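Local coordinates for YceI-like domain protein (Burkholderia cenocepacia BC7, PDB 5IXH) that holds the prenyl chain of a long octaprenyl diphosphate within a lipocalin-like beta barrel and probably captures lipophilic antibiotics outside the cell, at residues I49-F54 with P77-V82; L100-K105 with F135-G140; D125-I130 with E151-F156. All coordinates share one frame; numbering follows the deposited sequence. Where two conformers were deposited one is given.

Interaction 1 (I49-F54 with P77-V82); sequences IDVASF and PQATFV. With OTP ((2E,6E,10E,14E,18E,22E,26E)-3,7,11,15,19,23,27,31-octamethyldotriaconta-2,6,10,14,18,22,26,30-octaenyl trihydrogen diphosphate), chain C.
A single carbonyl, P77 O, draws in V51 and D50 from the neighbouring segment: V51 N donates to it over 3.1 Å, and a water that also hydrogen-bonds to D50 OD1 donates to it. D50 and Q78 come next as a non-hydrogen-bonded pair, with Q78 CA near I49 O. Then I49 and A79 form an antiparallel hydrogen-bonded pair, I49 N reaching A79 O in an almost straight bond (2.8 Å, 178°) and A79 N returning to I49 O. These are neighbouring antiparallel strands, 44-50 and 78-90, of the YceI-like, lipocalin-type barrel; the chain between them includes helix 59-66. After D50 the backbone turns sharply, and D50 O accepts from both S53 N and S53 OG, the latter bond 2.7 Å long. V51 swings over the strand opposite: with CG1 anti to its carbonyl carbon (chi1 -54°), that methyl lies 3.9 Å from A79 CB, while CG2 rests against P77 O. On the barrel interior, A79 CB and I49 CG1 both touch methyl C18 of the bound octaprenyl diphosphate. F81 turns one ring face to C11 of the prenyl chain, and F54 CE2 approaches branch methyl C33 at 3.5 Å.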
loop_
_atom_site.group_PDB
_atom_site.type_symbol
_atom_site.label_atom_id
_atom_site.label_comp_id
_atom_site.label_asym_id
_atom_site.label_seq_id
_atom_site.Cartn_x
_atom_site.Cartn_y
_atom_site.Cartn_z
ATOM N N ILE A 49 -0.746 3.506 -7.309
ATOM C CA ILE A 49 -1.705 4.280 -6.538
ATOM C C ILE A 49 -1.667 5.742 -6.956
ATOM O O ILE A 49 -0.574 6.344 -7.071
ATOM C CB ILE A 49 -1.339 4.146 -5.047
ATOM C CG1 ILE A 49 -1.536 2.706 -4.533
ATOM C CG2 ILE A 49 -2.080 5.139 -4.186
ATOM C CD1 ILE A 49 -2.809 2.452 -3.757
ATOM N N ASP A 50 -2.856 6.324 -7.145
ATOM C CA ASP A 50 -3.013 7.776 -7.356
ATOM C C ASP A 50 -3.078 8.436 -5.985
ATOM O O ASP A 50 -4.101 8.350 -5.297
ATOM C CB ASP A 50 -4.277 8.007 -8.182
ATOM C CG ASP A 50 -4.740 9.464 -8.226
ATOM O OD1 ASP A 50 -4.234 10.324 -7.489
ATOM O OD2 ASP A 50 -5.674 9.733 -9.013
ATOM N N VAL A 51 -1.989 9.055 -5.540
ATOM C CA VAL A 51 -1.911 9.436 -4.124
ATOM C C VAL A 51 -2.881 10.559 -3.746
ATOM O O VAL A 51 -3.303 10.611 -2.598
ATOM C CB VAL A 51 -0.459 9.754 -3.632
ATOM C CG1 VAL A 51 0.475 8.586 -3.939
ATOM C CG2 VAL A 51 0.056 10.998 -4.234
ATOM N N ALA A 52 -3.261 11.411 -4.699
ATOM C CA ALA A 52 -4.231 12.462 -4.438
ATOM C C ALA A 52 -5.620 11.923 -4.141
ATOM O O ALA A 52 -6.483 12.654 -3.687
ATOM C CB ALA A 52 -4.289 13.428 -5.627
ATOM N N SER A 53 -5.845 10.639 -4.385
ATOM C CA SER A 53 -7.130 10.012 -4.096
ATOM C C SER A 53 -7.211 9.507 -2.658
ATOM O O SER A 53 -8.212 8.887 -2.286
ATOM C CB SER A 53 -7.399 8.852 -5.051
ATOM O OG SER A 53 -6.650 7.686 -4.699
ATOM N N PHE A 54 -6.213 9.782 -1.848
ATOM C CA PHE A 54 -6.225 9.388 -0.435
ATOM C C PHE A 54 -7.302 10.153 0.316
ATOM O O PHE A 54 -7.323 11.385 0.304
ATOM C CB PHE A 54 -4.855 9.612 0.214
ATOM C CG PHE A 54 -4.661 8.946 1.560
ATOM C CD1 PHE A 54 -4.726 7.573 1.699
ATOM C CD2 PHE A 54 -4.356 9.710 2.687
ATOM C CE1 PHE A 54 -4.510 6.973 2.910
ATOM C CE2 PHE A 54 -4.168 9.119 3.910
ATOM C CZ PHE A 54 -4.230 7.743 4.031
ATOM N N PRO A 77 2.771 12.242 -8.293
ATOM C CA PRO A 77 1.353 11.872 -8.279
ATOM C C PRO A 77 1.070 10.400 -8.003
ATOM O O PRO A 77 -0.077 10.076 -7.690
ATOM C CB PRO A 77 0.854 12.262 -9.670
ATOM C CG PRO A 77 2.094 12.373 -10.505
ATOM C CD PRO A 77 3.207 12.765 -9.595
ATOM N N GLN A 78 2.050 9.540 -8.175
ATOM C CA GLN A 78 1.828 8.119 -7.967
ATOM C C GLN A 78 2.779 7.546 -6.953
ATOM O O GLN A 78 3.870 8.080 -6.707
ATOM C CB GLN A 78 1.939 7.346 -9.298
ATOM C CG GLN A 78 0.914 7.726 -10.343
ATOM C CD GLN A 78 1.085 6.972 -11.639
ATOM O OE1 GLN A 78 2.168 6.523 -11.968
ATOM N NE2 GLN A 78 -0.012 6.741 -12.330
ATOM N N ALA A 79 2.364 6.430 -6.360
ATOM C CA ALA A 79 3.216 5.518 -5.592
ATOM C C ALA A 79 3.067 4.160 -6.250
ATOM O O ALA A 79 2.000 3.838 -6.778
ATOM C CB ALA A 79 2.764 5.476 -4.151
ATOM N N THR A 80 4.125 3.367 -6.247
ATOM C CA THR A 80 4.124 2.094 -6.966
ATOM C C THR A 80 4.754 0.970 -6.154
ATOM O O THR A 80 5.638 1.181 -5.353
ATOM C CB THR A 80 4.889 2.200 -8.305
ATOM O OG1 THR A 80 6.214 2.694 -8.078
ATOM C CG2 THR A 80 4.187 3.154 -9.258
ATOM N N PHE A 81 4.268 -0.231 -6.414
ATOM C CA PHE A 81 4.897 -1.460 -5.977
ATOM C C PHE A 81 5.034 -2.373 -7.174
ATOM O O PHE A 81 4.062 -2.574 -7.906
ATOM C CB PHE A 81 4.101 -2.166 -4.876
ATOM C CG PHE A 81 4.709 -3.487 -4.483
ATOM C CD1 PHE A 81 5.832 -3.552 -3.660
ATOM C CD2 PHE A 81 4.198 -4.675 -4.993
ATOM C CE1 PHE A 81 6.412 -4.776 -3.340
ATOM C CE2 PHE A 81 4.775 -5.892 -4.662
ATOM C CZ PHE A 81 5.881 -5.943 -3.852
ATOM N N VAL A 82 6.216 -2.943 -7.385
ATOM C CA VAL A 82 6.438 -3.911 -8.456
ATOM C C VAL A 82 7.182 -5.102 -7.844
ATOM O O VAL A 82 8.289 -4.948 -7.326
ATOM C CB VAL A 82 7.275 -3.285 -9.622
ATOM C CG1 VAL A 82 7.574 -4.314 -10.702
ATOM C CG2 VAL A 82 6.589 -2.049 -10.217
HETATM O O7 OTP C . -4.974 16.662 17.511
HETATM P P2 OTP C . -3.850 16.548 16.501
HETATM O O5 OTP C . -3.177 17.893 16.333
HETATM O O6 OTP C . -2.835 15.530 16.976
HETATM O O4 OTP C . -4.434 16.076 15.103
HETATM P P1 OTP C . -3.642 16.138 13.727
HETATM O O2 OTP C . -3.784 17.512 13.113
HETATM O O3 OTP C . -2.177 15.827 13.953
HETATM O O1 OTP C . -4.291 15.061 12.756
HETATM C C40 OTP C . -3.517 14.062 12.114
HETATM C C39 OTP C . -4.463 13.514 11.051
HETATM C C37 OTP C . -4.160 12.478 10.216
HETATM C C38 OTP C . -5.257 12.093 9.223
HETATM C C36 OTP C . -2.810 11.724 10.227
HETATM C C35 OTP C . -2.298 11.623 8.775
HETATM C C34 OTP C . -1.457 10.354 8.544
HETATM C C32 OTP C . -1.247 9.918 7.256
HETATM C C33 OTP C . -1.836 10.672 6.057
HETATM C C31 OTP C . -0.404 8.655 7.003
HETATM C C30 OTP C . 0.659 8.953 5.925
HETATM C C29 OTP C . 0.507 7.836 4.888
HETATM C C27 OTP C . 1.557 7.046 4.491
HETATM C C28 OTP C . 2.992 7.183 5.003
HETATM C C26 OTP C . 1.220 5.959 3.469
HETATM C C25 OTP C . 2.274 5.890 2.357
HETATM C C24 OTP C . 1.690 4.726 1.547
HETATM C C22 OTP C . 1.305 4.865 0.243
HETATM C C23 OTP C . 1.449 6.171 -0.546
HETATM C C21 OTP C . 0.728 3.621 -0.429
HETATM C C20 OTP C . 1.901 2.986 -1.175
HETATM C C19 OTP C . 1.510 1.520 -1.387
HETATM C C17 OTP C . 1.629 0.911 -2.618
HETATM C C18 OTP C . 2.167 1.688 -3.822
HETATM C C16 OTP C . 1.247 -0.564 -2.828
HETATM C C15 OTP C . 0.584 -1.191 -1.588
HETATM C C14 OTP C . 0.596 -2.717 -1.772
HETATM C C12 OTP C . 1.716 -3.448 -1.444
HETATM C C13 OTP C . 2.987 -2.817 -0.863
HETATM C C11 OTP C . 1.733 -4.973 -1.630
HETATM C C10 OTP C . 0.764 -5.437 -2.724
HETATM C C9 OTP C . 1.156 -6.901 -2.980
HETATM C C7 OTP C . 0.696 -7.587 -4.074
HETATM C C8 OTP C . -0.233 -6.916 -5.087
HETATM C C6 OTP C . 1.157 -9.047 -4.243
HETATM C C5 OTP C . -0.024 -9.944 -4.622
HETATM C C4 OTP C . 0.408 -11.361 -4.199
HETATM C C2 OTP C . 0.784 -12.356 -5.072
HETATM C C3 OTP C . 1.182 -13.702 -4.465
HETATM C C1 OTP C . 0.816 -12.179 -6.592
HETATM O O HOH W 1 -2.137 11.820 -7.688
#

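Interaction 2 (L100-K105 with F135-G140); sequences LTIKGK and FNVGTG. With OTP ((2E,6E,10E,14E,18E,22E,26E)-3,7,11,15,19,23,27,31-octamethyldotriaconta-2,6,10,14,18,22,26,30-octaenyl trihydrogen diphosphate), chain C.
Strand 100-102 runs into a type I' turn from I102 to K105, closed by I102 N to K105 O and K105 N to I102 O, while 135-140 passes beside it as irregular chain, nearest where the CA atoms of K105 and F135 lie 5.6 Å apart. F135 has the largest share of the contact. Its CG is anti to the carbonyl carbon (chi1 -59°), which turns a ring face to the I102 side chain: I102 CD1 sits over the ring centre, 3.9 Å from the centroid and 4° off the normal, a CH-pi contact. K105 O meets the ring edge in its plane, 3.3 Å from F135 CD1, and L100 CD2 touches CZ at the far end of the ring. K103, its chain extended, runs alongside the F135 and N136 carbonyls until NZ donates to N136 O at 2.8 Å; a water, W70 O and K68 O also accept from NZ, so four acceptors share its three N-H groups. I102 CG2 meets V137 CG2 at 3.9 Å, and V137 CG1 lies against C28 of the prenyl chain. K103 thus joins the hairpin of strands 93-102 and 105-118 to the segment after helix 59-66, while L100, I102 and F135 pack on I130 of strand 121-131.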
loop_
_atom_site.group_PDB
_atom_site.type_symbol
_atom_site.label_atom_id
_atom_site.label_comp_id
_atom_site.label_asym_id
_atom_site.label_seq_id
_atom_site.Cartn_x
_atom_site.Cartn_y
_atom_site.Cartn_z
ATOM N N LEU A 100 9.055 -0.748 -3.629
ATOM C CA LEU A 100 8.025 0.222 -3.229
ATOM C C LEU A 100 8.617 1.602 -3.403
ATOM O O LEU A 100 9.653 1.894 -2.826
ATOM C CB LEU A 100 7.639 -0.014 -1.773
ATOM C CG LEU A 100 6.600 0.942 -1.154
ATOM C CD1 LEU A 100 5.279 0.852 -1.894
ATOM C CD2 LEU A 100 6.416 0.662 0.304
ATOM N N THR A 101 7.969 2.424 -4.237
ATOM C CA THR A 101 8.405 3.807 -4.472
ATOM C C THR A 101 7.284 4.738 -4.040
ATOM O O THR A 101 6.154 4.648 -4.557
ATOM C CB THR A 101 8.723 4.044 -5.933
ATOM O OG1 THR A 101 9.665 3.055 -6.370
ATOM C CG2 THR A 101 9.322 5.427 -6.145
ATOM N N ILE A 102 7.600 5.615 -3.090
ATOM C CA ILE A 102 6.661 6.606 -2.556
ATOM C C ILE A 102 7.429 7.922 -2.513
ATOM O O ILE A 102 8.548 7.991 -2.022
ATOM C CB ILE A 102 6.186 6.259 -1.112
ATOM C CG1 ILE A 102 5.481 4.908 -1.065
ATOM C CG2 ILE A 102 5.257 7.359 -0.575
ATOM C CD1 ILE A 102 5.334 4.343 0.316
ATOM N N LYS A 103 6.813 8.988 -3.041
ATOM C CA LYS A 103 7.402 10.309 -3.064
ATOM C C LYS A 103 8.802 10.246 -3.711
ATOM O O LYS A 103 9.762 10.882 -3.301
ATOM C CB LYS A 103 7.410 10.903 -1.642
ATOM C CG LYS A 103 7.498 12.392 -1.549
ATOM C CD LYS A 103 7.327 12.894 -0.108
ATOM C CE LYS A 103 7.539 14.399 0.015
ATOM N NZ LYS A 103 7.332 14.924 1.378
ATOM N N GLY A 104 8.873 9.432 -4.755
ATOM C CA GLY A 104 10.103 9.274 -5.495
ATOM C C GLY A 104 11.236 8.522 -4.816
ATOM O O GLY A 104 12.340 8.434 -5.340
ATOM N N LYS A 105 10.979 7.961 -3.632
ATOM C CA LYS A 105 11.976 7.199 -2.879
ATOM C C LYS A 105 11.643 5.730 -2.955
ATOM O O LYS A 105 10.539 5.310 -2.638
ATOM C CB LYS A 105 11.971 7.654 -1.428
ATOM C CG LYS A 105 12.377 9.098 -1.232
ATOM C CD LYS A 105 13.868 9.297 -1.438
ATOM C CE LYS A 105 14.234 10.769 -1.375
ATOM N NZ LYS A 105 13.823 11.380 -0.081
ATOM N N PHE A 135 10.367 7.482 3.536
ATOM C CA PHE A 135 9.957 8.030 2.253
ATOM C C PHE A 135 9.745 9.554 2.308
ATOM O O PHE A 135 9.192 10.143 1.395
ATOM C CB PHE A 135 8.675 7.318 1.796
ATOM C CG PHE A 135 8.836 5.839 1.662
ATOM C CD1 PHE A 135 9.299 5.300 0.474
ATOM C CD2 PHE A 135 8.566 4.975 2.733
ATOM C CE1 PHE A 135 9.492 3.955 0.337
ATOM C CE2 PHE A 135 8.749 3.620 2.596
ATOM C CZ PHE A 135 9.218 3.101 1.396
ATOM N N ASN A 136 10.198 10.136 3.423
ATOM C CA ASN A 136 10.098 11.567 3.676
ATOM C C ASN A 136 8.629 12.030 3.641
ATOM O O ASN A 136 8.354 13.165 3.256
ATOM C CB ASN A 136 10.978 12.346 2.676
ATOM C CG ASN A 136 11.676 13.526 3.307
ATOM O OD1 ASN A 136 12.090 13.472 4.466
ATOM N ND2 ASN A 136 11.796 14.615 2.553
ATOM N N VAL A 137 7.692 11.170 4.042
ATOM C CA VAL A 137 6.264 11.498 4.117
ATOM C C VAL A 137 5.948 12.058 5.508
ATOM O O VAL A 137 5.925 11.340 6.510
ATOM C CB VAL A 137 5.389 10.281 3.787
ATOM C CG1 VAL A 137 3.905 10.587 4.030
ATOM C CG2 VAL A 137 5.621 9.871 2.328
ATOM N N GLY A 138 5.723 13.363 5.540
ATOM C CA GLY A 138 5.499 14.110 6.778
ATOM C C GLY A 138 6.836 14.659 7.253
ATOM O O GLY A 138 7.402 14.178 8.246
ATOM N N THR A 139 7.328 15.668 6.560
ATOM C CA THR A 139 8.582 16.313 6.911
ATOM C C THR A 139 8.309 17.693 7.470
ATOM O O THR A 139 7.171 18.042 7.772
ATOM C CB THR A 139 9.515 16.402 5.701
ATOM O OG1 THR A 139 8.907 17.179 4.656
ATOM C CG2 THR A 139 9.806 15.080 5.180
ATOM N N GLY A 140 9.356 18.492 7.635
ATOM C CA GLY A 140 9.197 19.799 8.254
ATOM C C GLY A 140 8.665 19.646 9.666
ATOM O O GLY A 140 9.169 18.831 10.429
HETATM O O7 OTP C . -4.974 16.662 17.511
HETATM P P2 OTP C . -3.850 16.548 16.501
HETATM O O5 OTP C . -3.177 17.893 16.333
HETATM O O6 OTP C . -2.835 15.530 16.976
HETATM O O4 OTP C . -4.434 16.076 15.103
HETATM P P1 OTP C . -3.642 16.138 13.727
HETATM O O2 OTP C . -3.784 17.512 13.113
HETATM O O3 OTP C . -2.177 15.827 13.953
HETATM O O1 OTP C . -4.291 15.061 12.756
HETATM C C40 OTP C . -3.517 14.062 12.114
HETATM C C39 OTP C . -4.463 13.514 11.051
HETATM C C37 OTP C . -4.160 12.478 10.216
HETATM C C38 OTP C . -5.257 12.093 9.223
HETATM C C36 OTP C . -2.810 11.724 10.227
HETATM C C35 OTP C . -2.298 11.623 8.775
HETATM C C34 OTP C . -1.457 10.354 8.544
HETATM C C32 OTP C . -1.247 9.918 7.256
HETATM C C33 OTP C . -1.836 10.672 6.057
HETATM C C31 OTP C . -0.404 8.655 7.003
HETATM C C30 OTP C . 0.659 8.953 5.925
HETATM C C29 OTP C . 0.507 7.836 4.888
HETATM C C27 OTP C . 1.557 7.046 4.491
HETATM C C28 OTP C . 2.992 7.183 5.003
HETATM C C26 OTP C . 1.220 5.959 3.469
HETATM C C25 OTP C . 2.274 5.890 2.357
HETATM C C24 OTP C . 1.690 4.726 1.547
HETATM C C22 OTP C . 1.305 4.865 0.243
HETATM C C23 OTP C . 1.449 6.171 -0.546
HETATM C C21 OTP C . 0.728 3.621 -0.429
HETATM C C20 OTP C . 1.901 2.986 -1.175
HETATM C C19 OTP C . 1.510 1.520 -1.387
HETATM C C17 OTP C . 1.629 0.911 -2.618
HETATM C C18 OTP C . 2.167 1.688 -3.822
HETATM C C16 OTP C . 1.247 -0.564 -2.828
HETATM C C15 OTP C . 0.584 -1.191 -1.588
HETATM C C14 OTP C . 0.596 -2.717 -1.772
HETATM C C12 OTP C . 1.716 -3.448 -1.444
HETATM C C13 OTP C . 2.987 -2.817 -0.863
HETATM C C11 OTP C . 1.733 -4.973 -1.630
HETATM C C10 OTP C . 0.764 -5.437 -2.724
HETATM C C9 OTP C . 1.156 -6.901 -2.980
HETATM C C7 OTP C . 0.696 -7.587 -4.074
HETATM C C8 OTP C . -0.233 -6.916 -5.087
HETATM C C6 OTP C . 1.157 -9.047 -4.243
HETATM C C5 OTP C . -0.024 -9.944 -4.622
HETATM C C4 OTP C . 0.408 -11.361 -4.199
HETATM C C2 OTP C . 0.784 -12.356 -5.072
HETATM C C3 OTP C . 1.182 -13.702 -4.465
HETATM C C1 OTP C . 0.816 -12.179 -6.592
HETATM O O HOH W 2 8.965 17.245 1.284
#

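Interaction 3 (D125-I130 with E151-F156); sequences DGVLPI and EVQIKF. With OTP ((2E,6E,10E,14E,18E,22E,26E)-3,7,11,15,19,23,27,31-octamethyldotriaconta-2,6,10,14,18,22,26,30-octaenyl trihydrogen diphosphate), chain C.
The F156 ring lies flat between backbone and ligand: G126 covers one face, with its CA 3.8 Å from the ring centroid, and the prenyl chain covers the opposite face, C10 lying over the ring centre. With chi1 at 53°, F156 CG is wedged between its own backbone N and carbonyl carbon, which folds the ring back over the paired strand. G126 has no side chain, so the ring can rest directly on its peptide, F156 CE1 coming 3.3 Å from G126 N. The same pair is bonded both ways, F156 N to G126 O and G126 N to F156 O. L128 with I154 and I130 with V152 repeat the pattern. Beside L128 and F156 on the ligand-facing side, I154 CD1 meets I130 CD1 at 3.9 Å and OTP C24 at 3.8 Å, and L128 CD2 reaches branch methyl C13 at 3.6 Å. On the outward face V127 CG2 lies beside K155 CG, the two side chains pointing the same way. K155 NZ forms a salt bridge with E23; D125 OD1 hydrogen-bonds H157. Apolar side chains inward and mixed ones outward, on antiparallel neighbours at 159°, mark the wall of a lipocalin-like barrel enclosing a lipid.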
loop_
_atom_site.group_PDB
_atom_site.type_symbol
_atom_site.label_atom_id
_atom_site.label_comp_id
_atom_site.label_asym_id
_atom_site.label_seq_id
_atom_site.Cartn_x
_atom_site.Cartn_y
_atom_site.Cartn_z
ATOM N N ASP A 125 -4.629 -10.665 0.372
ATOM C CA ASP A 125 -4.762 -9.824 1.563
ATOM C C ASP A 125 -3.440 -9.707 2.292
ATOM O O ASP A 125 -2.720 -10.686 2.447
ATOM C CB ASP A 125 -5.756 -10.448 2.549
ATOM C CG ASP A 125 -7.196 -10.285 2.116
ATOM O OD1 ASP A 125 -7.696 -9.139 2.166
ATOM O OD2 ASP A 125 -7.825 -11.283 1.735
ATOM N N GLY A 126 -3.128 -8.532 2.812
ATOM C CA GLY A 126 -1.897 -8.391 3.554
ATOM C C GLY A 126 -1.771 -7.031 4.177
ATOM O O GLY A 126 -2.585 -6.149 3.917
ATOM N N VAL A 127 -0.731 -6.887 4.987
ATOM C CA VAL A 127 -0.414 -5.643 5.682
ATOM C C VAL A 127 1.081 -5.457 5.621
ATOM O O VAL A 127 1.836 -6.368 5.933
ATOM C CB VAL A 127 -0.867 -5.681 7.157
ATOM C CG1 VAL A 127 -0.512 -4.366 7.869
ATOM C CG2 VAL A 127 -2.362 -5.935 7.250
ATOM N N LEU A 128 1.502 -4.283 5.164
ATOM C CA LEU A 128 2.907 -3.925 5.106
ATOM C C LEU A 128 3.182 -2.756 6.045
ATOM O O LEU A 128 2.709 -1.644 5.786
ATOM C CB LEU A 128 3.287 -3.503 3.691
ATOM C CG LEU A 128 4.745 -3.039 3.558
ATOM C CD1 LEU A 128 5.732 -4.152 3.835
ATOM C CD2 LEU A 128 4.951 -2.446 2.174
ATOM N N PRO A 129 3.955 -2.980 7.110
ATOM C CA PRO A 129 4.342 -1.833 7.940
ATOM C C PRO A 129 5.532 -1.109 7.327
ATOM O O PRO A 129 6.494 -1.733 6.862
ATOM C CB PRO A 129 4.730 -2.471 9.273
ATOM C CG PRO A 129 5.111 -3.877 8.944
ATOM C CD PRO A 129 4.366 -4.270 7.693
ATOM N N ILE A 130 5.446 0.215 7.299
ATOM C CA ILE A 130 6.553 1.040 6.852
ATOM C C ILE A 130 6.776 2.169 7.836
ATOM O O ILE A 130 5.900 2.476 8.653
ATOM C CB ILE A 130 6.305 1.644 5.455
ATOM C CG1 ILE A 130 5.124 2.633 5.429
ATOM C CG2 ILE A 130 6.109 0.516 4.409
ATOM C CD1 ILE A 130 5.124 3.554 4.185
ATOM N N GLU A 151 5.519 4.816 12.289
ATOM C CA GLU A 151 4.997 3.602 11.681
ATOM C C GLU A 151 3.611 3.798 11.077
ATOM O O GLU A 151 2.711 4.319 11.727
ATOM C CB GLU A 151 4.941 2.443 12.677
ATOM C CG GLU A 151 4.500 1.159 11.969
ATOM C CD GLU A 151 4.701 -0.093 12.788
ATOM O OE1 GLU A 151 3.689 -0.702 13.190
ATOM O OE2 GLU A 151 5.869 -0.485 13.000
ATOM N N VAL A 152 3.461 3.381 9.823
ATOM C CA VAL A 152 2.174 3.377 9.120
ATOM C C VAL A 152 1.953 1.975 8.581
ATOM O O VAL A 152 2.867 1.378 8.000
ATOM C CB VAL A 152 2.175 4.384 7.950
ATOM C CG1 VAL A 152 0.890 4.280 7.107
ATOM C CG2 VAL A 152 2.349 5.790 8.470
ATOM N N GLN A 153 0.748 1.445 8.749
ATOM C CA GLN A 153 0.414 0.134 8.228
ATOM C C GLN A 153 -0.368 0.278 6.928
ATOM O O GLN A 153 -1.445 0.881 6.896
ATOM C CB GLN A 153 -0.409 -0.661 9.238
ATOM C CG GLN A 153 0.329 -0.970 10.515
ATOM C CD GLN A 153 -0.525 -1.736 11.498
ATOM O OE1 GLN A 153 -1.733 -1.878 11.309
ATOM N NE2 GLN A 153 0.100 -2.240 12.558
ATOM N N ILE A 154 0.177 -0.273 5.856
ATOM C CA ILE A 154 -0.493 -0.276 4.559
ATOM C C ILE A 154 -1.264 -1.588 4.437
ATOM O O ILE A 154 -0.675 -2.659 4.433
ATOM C CB ILE A 154 0.521 -0.185 3.397
ATOM C CG1 ILE A 154 1.364 1.096 3.509
ATOM C CG2 ILE A 154 -0.237 -0.255 2.049
ATOM C CD1 ILE A 154 2.507 1.179 2.529
ATOM N N LYS A 155 -2.578 -1.508 4.365
ATOM C CA LYS A 155 -3.421 -2.696 4.295
ATOM C C LYS A 155 -4.022 -2.803 2.917
ATOM O O LYS A 155 -4.444 -1.817 2.336
ATOM C CB LYS A 155 -4.534 -2.609 5.340
ATOM C CG LYS A 155 -4.055 -2.330 6.749
ATOM C CD LYS A 155 -5.046 -2.821 7.802
ATOM C CE LYS A 155 -6.480 -2.382 7.513
ATOM N NZ LYS A 155 -6.627 -0.903 7.465
ATOM N N PHE A 156 -4.069 -4.012 2.382
ATOM C CA PHE A 156 -4.684 -4.201 1.090
ATOM C C PHE A 156 -5.515 -5.469 1.043
ATOM O O PHE A 156 -5.219 -6.478 1.688
ATOM C CB PHE A 156 -3.620 -4.223 -0.005
ATOM C CG PHE A 156 -2.519 -5.204 0.253
ATOM C CD1 PHE A 156 -2.617 -6.514 -0.179
ATOM C CD2 PHE A 156 -1.396 -4.820 0.967
ATOM C CE1 PHE A 156 -1.590 -7.407 0.064
ATOM C CE2 PHE A 156 -0.376 -5.705 1.218
ATOM C CZ PHE A 156 -0.480 -7.005 0.776
HETATM O O7 OTP C . -4.974 16.662 17.511
HETATM P P2 OTP C . -3.850 16.548 16.501
HETATM O O5 OTP C . -3.177 17.893 16.333
HETATM O O6 OTP C . -2.835 15.530 16.976
HETATM O O4 OTP C . -4.434 16.076 15.103
HETATM P P1 OTP C . -3.642 16.138 13.727
HETATM O O2 OTP C . -3.784 17.512 13.113
HETATM O O3 OTP C . -2.177 15.827 13.953
HETATM O O1 OTP C . -4.291 15.061 12.756
HETATM C C40 OTP C . -3.517 14.062 12.114
HETATM C C39 OTP C . -4.463 13.514 11.051
HETATM C C37 OTP C . -4.160 12.478 10.216
HETATM C C38 OTP C . -5.257 12.093 9.223
HETATM C C36 OTP C . -2.810 11.724 10.227
HETATM C C35 OTP C . -2.298 11.623 8.775
HETATM C C34 OTP C . -1.457 10.354 8.544
HETATM C C32 OTP C . -1.247 9.918 7.256
HETATM C C33 OTP C . -1.836 10.672 6.057
HETATM C C31 OTP C . -0.404 8.655 7.003
HETATM C C30 OTP C . 0.659 8.953 5.925
HETATM C C29 OTP C . 0.507 7.836 4.888
HETATM C C27 OTP C . 1.557 7.046 4.491
HETATM C C28 OTP C . 2.992 7.183 5.003
HETATM C C26 OTP C . 1.220 5.959 3.469
HETATM C C25 OTP C . 2.274 5.890 2.357
HETATM C C24 OTP C . 1.690 4.726 1.547
HETATM C C22 OTP C . 1.305 4.865 0.243
HETATM C C23 OTP C . 1.449 6.171 -0.546
HETATM C C21 OTP C . 0.728 3.621 -0.429
HETATM C C20 OTP C . 1.901 2.986 -1.175
HETATM C C19 OTP C . 1.510 1.520 -1.387
HETATM C C17 OTP C . 1.629 0.911 -2.618
HETATM C C18 OTP C . 2.167 1.688 -3.822
HETATM C C16 OTP C . 1.247 -0.564 -2.828
HETATM C C15 OTP C . 0.584 -1.191 -1.588
HETATM C C14 OTP C . 0.596 -2.717 -1.772
HETATM C C12 OTP C . 1.716 -3.448 -1.444
HETATM C C13 OTP C . 2.987 -2.817 -0.863
HETATM C C11 OTP C . 1.733 -4.973 -1.630
HETATM C C10 OTP C . 0.764 -5.437 -2.724
HETATM C C9 OTP C . 1.156 -6.901 -2.980
HETATM C C7 OTP C . 0.696 -7.587 -4.074
HETATM C C8 OTP C . -0.233 -6.916 -5.087
HETATM C C6 OTP C . 1.157 -9.047 -4.243
HETATM C C5 OTP C . -0.024 -9.944 -4.622
HETATM C C4 OTP C . 0.408 -11.361 -4.199
HETATM C C2 OTP C . 0.784 -12.356 -5.072
HETATM C C3 OTP C . 1.182 -13.702 -4.465
HETATM C C1 OTP C . 0.816 -12.179 -6.592
#

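Overall arrangement
All three contacts belong to one curled antiparallel sheet and touch the same octaprenyl chain. Interactions 1 and 2 have centres about 12 Å apart and are joined through neighbouring strands 78-90 and 93-102, with T80 O and T101 N 2.9 Å apart, a probable hydrogen bond. Interactions 2 and 3 meet by side-chain packing: L100 CD2 on L128 CD2 at 3.9 Å, and I130 CD1 against both I102 CD1 and F135 CE2. Interactions 1 and 3 do not touch; their nearest atoms are about 6 Å apart. Prenyl C18 lies against A79 of interaction 1 and L100 of interaction 2, and C24 against I102 of interaction 2 and I154 of interaction 3. Along the sequence, interaction 1 closes before the other two open, whereas the segments of interactions 2 and 3 alternate.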